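Local coordinates for PROTEIN (hypothetical protein EF0366) (Enterococcus faecalis, PDB 1VPY), which is of unknown function but belongs to the DUF72 family and folds as a TIM alpha/beta barrel, at residues A[115-121]-A[146-152]. Numbering follows the deposited sequence.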
ATOM      1  N   PHE A 115       3.016   9.247   2.080  1.00 36.51           N
ATOM      2  CA  PHE A 115       2.014   9.008   1.061  1.00 36.64           C
ATOM      3  C   PHE A 115       0.759   8.383   1.710  1.00 36.52           C
ATOM      4  O   PHE A 115      -0.343   8.919   1.580  1.00 36.60           O
ATOM      5  CB  PHE A 115       2.571   8.151  -0.074  1.00 36.67           C
ATOM      6  CG  PHE A 115       1.644   8.025  -1.241  1.00 36.92           C
ATOM      7  CD1 PHE A 115       1.564   9.028  -2.190  1.00 37.56           C
ATOM      8  CD2 PHE A 115       0.844   6.901  -1.391  1.00 38.43           C
ATOM      9  CE1 PHE A 115       0.704   8.918  -3.277  1.00 37.42           C
ATOM     10  CE2 PHE A 115      -0.020   6.781  -2.478  1.00 38.62           C
ATOM     11  CZ  PHE A 115      -0.085   7.802  -3.421  1.00 37.29           C
ATOM     12  N   ALA A 116       0.936   7.279   2.429  1.00 36.14           N
ATOM     13  CA  ALA A 116      -0.162   6.660   3.167  1.00 36.26           C
ATOM     14  C   ALA A 116       0.352   5.585   4.116  1.00 36.31           C
ATOM     15  O   ALA A 116       1.428   5.028   3.888  1.00 36.55           O
ATOM     16  CB  ALA A 116      -1.186   6.067   2.205  1.00 35.84           C
ATOM     17  N   PHE A 117      -0.394   5.317   5.186  1.00 36.08           N
ATOM     18  CA  PHE A 117      -0.190   4.087   5.951  1.00 36.44           C
ATOM     19  C   PHE A 117      -0.916   2.952   5.247  1.00 36.55           C
ATOM     20  O   PHE A 117      -2.112   3.068   4.959  1.00 37.16           O
ATOM     21  CB  PHE A 117      -0.701   4.215   7.389  1.00 36.30           C
ATOM     22  CG  PHE A 117       0.136   5.113   8.244  1.00 36.23           C
ATOM     23  CD1 PHE A 117       1.458   4.789   8.529  1.00 36.15           C
ATOM     24  CD2 PHE A 117      -0.393   6.283   8.764  1.00 36.40           C
ATOM     25  CE1 PHE A 117       2.241   5.624   9.315  1.00 36.79           C
ATOM     26  CE2 PHE A 117       0.382   7.129   9.552  1.00 36.66           C
ATOM     27  CZ  PHE A 117       1.701   6.802   9.827  1.00 36.68           C
ATOM     28  N   LEU A 118      -0.201   1.872   4.944  1.00 36.42           N
ATOM     29  CA  LEU A 118      -0.838   0.717   4.318  1.00 36.42           C
ATOM     30  C   LEU A 118      -1.274  -0.265   5.383  1.00 36.56           C
ATOM     31  O   LEU A 118      -0.456  -0.797   6.120  1.00 36.74           O
ATOM     32  CB  LEU A 118       0.064   0.041   3.270  1.00 36.19           C
ATOM     33  CG  LEU A 118      -0.345  -1.362   2.795  1.00 36.26           C
ATOM     34  CD1 LEU A 118      -1.646  -1.382   1.981  1.00 36.20           C
ATOM     35  CD2 LEU A 118       0.785  -2.002   2.022  1.00 35.99           C
ATOM     36  N   VAL A 119      -2.579  -0.469   5.478  1.00 37.06           N
ATOM     37  CA  VAL A 119      -3.135  -1.488   6.357  1.00 37.23           C
ATOM     38  C   VAL A 119      -3.597  -2.618   5.441  1.00 37.59           C
ATOM     39  O   VAL A 119      -4.609  -2.498   4.745  1.00 37.84           O
ATOM     40  CB  VAL A 119      -4.302  -0.941   7.212  1.00 37.24           C
ATOM     41  CG1 VAL A 119      -4.762  -1.973   8.227  1.00 37.11           C
ATOM     42  CG2 VAL A 119      -3.902   0.350   7.921  1.00 37.09           C
ATOM     43  N   GLN A 120      -2.828  -3.705   5.437  1.00 37.81           N
ATOM     44  CA  GLN A 120      -3.029  -4.809   4.511  1.00 38.04           C
ATOM     45  C   GLN A 120      -3.512  -6.063   5.258  1.00 38.13           C
ATOM     46  O   GLN A 120      -2.783  -6.606   6.091  1.00 38.35           O
ATOM     47  CB  GLN A 120      -1.717  -5.055   3.755  1.00 38.04           C
ATOM     48  CG  GLN A 120      -1.742  -6.184   2.738  1.00 38.56           C
ATOM     49  CD  GLN A 120      -1.355  -7.507   3.347  1.00 39.23           C
ATOM     50  OE1 GLN A 120      -0.246  -7.671   3.867  1.00 40.11           O
ATOM     51  NE2 GLN A 120      -2.269  -8.464   3.296  1.00 39.92           N
ATOM     52  N   PHE A 121      -4.731  -6.513   4.956  1.00 38.11           N
ATOM     53  CA  PHE A 121      -5.365  -7.630   5.681  1.00 38.53           C
ATOM     54  C   PHE A 121      -5.175  -8.988   5.020  1.00 38.75           C
ATOM     55  O   PHE A 121      -4.858  -9.081   3.843  1.00 39.10           O
ATOM     56  CB  PHE A 121      -6.861  -7.370   5.886  1.00 38.48           C
ATOM     57  CG  PHE A 121      -7.151  -6.205   6.779  1.00 38.31           C
ATOM     58  CD1 PHE A 121      -7.203  -6.367   8.157  1.00 38.15           C
ATOM     59  CD2 PHE A 121      -7.354  -4.941   6.246  1.00 38.90           C
ATOM     60  CE1 PHE A 121      -7.464  -5.287   8.993  1.00 37.91           C
ATOM     61  CE2 PHE A 121      -7.616  -3.854   7.072  1.00 38.91           C
ATOM     62  CZ  PHE A 121      -7.675  -4.033   8.453  1.00 38.27           C
ATOM     63  N   PRO A 146      -3.758   9.795   6.145  1.00 40.63           N
ATOM     64  CA  PRO A 146      -4.056   9.081   4.900  1.00 39.90           C
ATOM     65  C   PRO A 146      -3.866   7.568   5.047  1.00 39.34           C
ATOM     66  O   PRO A 146      -2.751   7.105   5.287  1.00 39.39           O
ATOM     67  CB  PRO A 146      -3.039   9.662   3.914  1.00 40.00           C
ATOM     68  CG  PRO A 146      -1.897  10.114   4.771  1.00 40.16           C
ATOM     69  CD  PRO A 146      -2.507  10.577   6.052  1.00 40.43           C
ATOM     70  N   ILE A 147      -4.953   6.815   4.910  1.00 38.59           N
ATOM     71  CA  ILE A 147      -4.912   5.364   5.081  1.00 37.89           C
ATOM     72  C   ILE A 147      -5.237   4.633   3.779  1.00 37.60           C
ATOM     73  O   ILE A 147      -6.306   4.821   3.197  1.00 37.49           O
ATOM     74  CB  ILE A 147      -5.879   4.884   6.189  1.00 37.73           C
ATOM     75  CG1 ILE A 147      -5.564   5.561   7.529  1.00 37.98           C
ATOM     76  CG2 ILE A 147      -5.838   3.370   6.323  1.00 37.67           C
ATOM     77  CD1 ILE A 147      -4.131   5.391   8.009  1.00 38.66           C
ATOM     78  N   ALA A 148      -4.296   3.811   3.324  1.00 36.91           N
ATOM     79  CA  ALA A 148      -4.535   2.937   2.196  1.00 36.56           C
ATOM     80  C   ALA A 148      -4.872   1.560   2.747  1.00 36.46           C
ATOM     81  O   ALA A 148      -4.070   0.953   3.466  1.00 36.75           O
ATOM     82  CB  ALA A 148      -3.321   2.885   1.297  1.00 36.40           C
ATOM     83  N   ILE A 149      -6.070   1.083   2.428  1.00 36.19           N
ATOM     84  CA  ILE A 149      -6.552  -0.220   2.895  1.00 35.94           C
ATOM     85  C   ILE A 149      -6.362  -1.233   1.770  1.00 36.18           C
ATOM     86  O   ILE A 149      -6.731  -0.970   0.621  1.00 36.32           O
ATOM     87  CB  ILE A 149      -8.067  -0.147   3.283  1.00 35.72           C
ATOM     88  CG1 ILE A 149      -8.316   0.810   4.465  1.00 35.05           C
ATOM     89  CG2 ILE A 149      -8.664  -1.532   3.497  1.00 35.45           C
ATOM     90  CD1 ILE A 149      -7.887   0.300   5.832  1.00 34.90           C
ATOM     91  N   GLU A 150      -5.772  -2.379   2.097  1.00 36.50           N
ATOM     92  CA  GLU A 150      -5.691  -3.505   1.161  1.00 36.58           C
ATOM     93  C   GLU A 150      -6.361  -4.763   1.708  1.00 36.40           C
ATOM     94  O   GLU A 150      -6.180  -5.095   2.875  1.00 36.47           O
ATOM     95  CB  GLU A 150      -4.245  -3.819   0.801  1.00 36.46           C
ATOM     96  CG  GLU A 150      -4.147  -4.737  -0.391  1.00 36.92           C
ATOM     97  CD  GLU A 150      -2.742  -5.194  -0.673  1.00 37.68           C
ATOM     98  OE1 GLU A 150      -1.814  -4.352  -0.660  1.00 36.84           O
ATOM     99  OE2 GLU A 150      -2.574  -6.405  -0.927  1.00 37.19           O
ATOM    100  N   LEU A 151      -7.110  -5.458   0.847  1.00 36.45           N
ATOM    101  CA  LEU A 151      -7.822  -6.697   1.207  1.00 36.39           C
ATOM    102  C   LEU A 151      -7.372  -7.889   0.343  1.00 36.87           C
ATOM    103  O   LEU A 151      -6.984  -7.702  -0.815  1.00 36.48           O
ATOM    104  CB  LEU A 151      -9.336  -6.499   1.054  1.00 36.11           C
ATOM    105  CG  LEU A 151      -9.979  -5.176   1.494  1.00 35.30           C
ATOM    106  CD1 LEU A 151     -11.278  -4.936   0.760  1.00 33.80           C
ATOM    107  CD2 LEU A 151     -10.191  -5.115   2.994  1.00 34.21           C
ATOM    108  N   ARG A 152      -7.421  -9.100   0.916  1.00 37.42           N
ATOM    109  CA  ARG A 152      -7.095 -10.352   0.195  1.00 38.02           C
ATOM    110  C   ARG A 152      -8.261 -11.329   0.181  1.00 38.28           C
ATOM    111  O   ARG A 152      -8.058 -12.538   0.030  1.00 38.49           O
ATOM    112  CB  ARG A 152      -5.887 -11.083   0.804  1.00 38.07           C
ATOM    113  CG  ARG A 152      -4.559 -10.390   0.656  1.00 39.33           C
ATOM    114  CD  ARG A 152      -3.423 -11.364   0.358  1.00 40.40           C
ATOM    115  NE  ARG A 152      -2.106 -10.766   0.608  1.00 41.76           N
ATOM    116  CZ  ARG A 152      -1.633  -9.681  -0.006  1.00 43.54           C
ATOM    117  NH1 ARG A 152      -2.364  -9.050  -0.913  1.00 44.58           N
ATOM    118  NH2 ARG A 152      -0.425  -9.211   0.290  1.00 44.67           N
TER
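The amide of Gln120 lies over one face of the Arg152 guanidinium, the two planes 19° apart, with NE2 3.5 Å from NE of Arg152 and offset toward the rim. Flatness suits both groups to this stacking and keeps their edges available for polar partners: Gln120 OE1 accepts from Lys76, while Arg152 NH1 forms a salt bridge with Glu150 OE2. With CG anti to the backbone N in both residues (chi1 -166° in Glu150), Glu150 and Gln120 run side by side, pointing the same way, and Gln120 CG packs 3.7 Å from Glu150 CD. Glu150 OE1 forms a salt bridge with Arg204 and OE2 a hydrogen bond with His206. The Phe117 ring takes Ile147 CD1 at its edge; the same methyl sits 3.7 Å from Phe117 CB. At the edge of the Phe121 ring are Glu150 O and Ile149 CD1. Branched Val119, Ile147 and Ile149 fill this outer, helix-facing side, whereas small Ala116 and Ala148 meet on the inward face, CB atoms 3.9 Å apart, where Ala148 also touches Leu202 of strand 201-205. Five backbone hydrogen bonds, from Phe117 N to Pro146 O through Phe121 N to Glu150 O (2.9 Å), join the parallel strands. Connected through helix 129-141, they form a beta-alpha-beta unit, the repeating element of a TIM barrel.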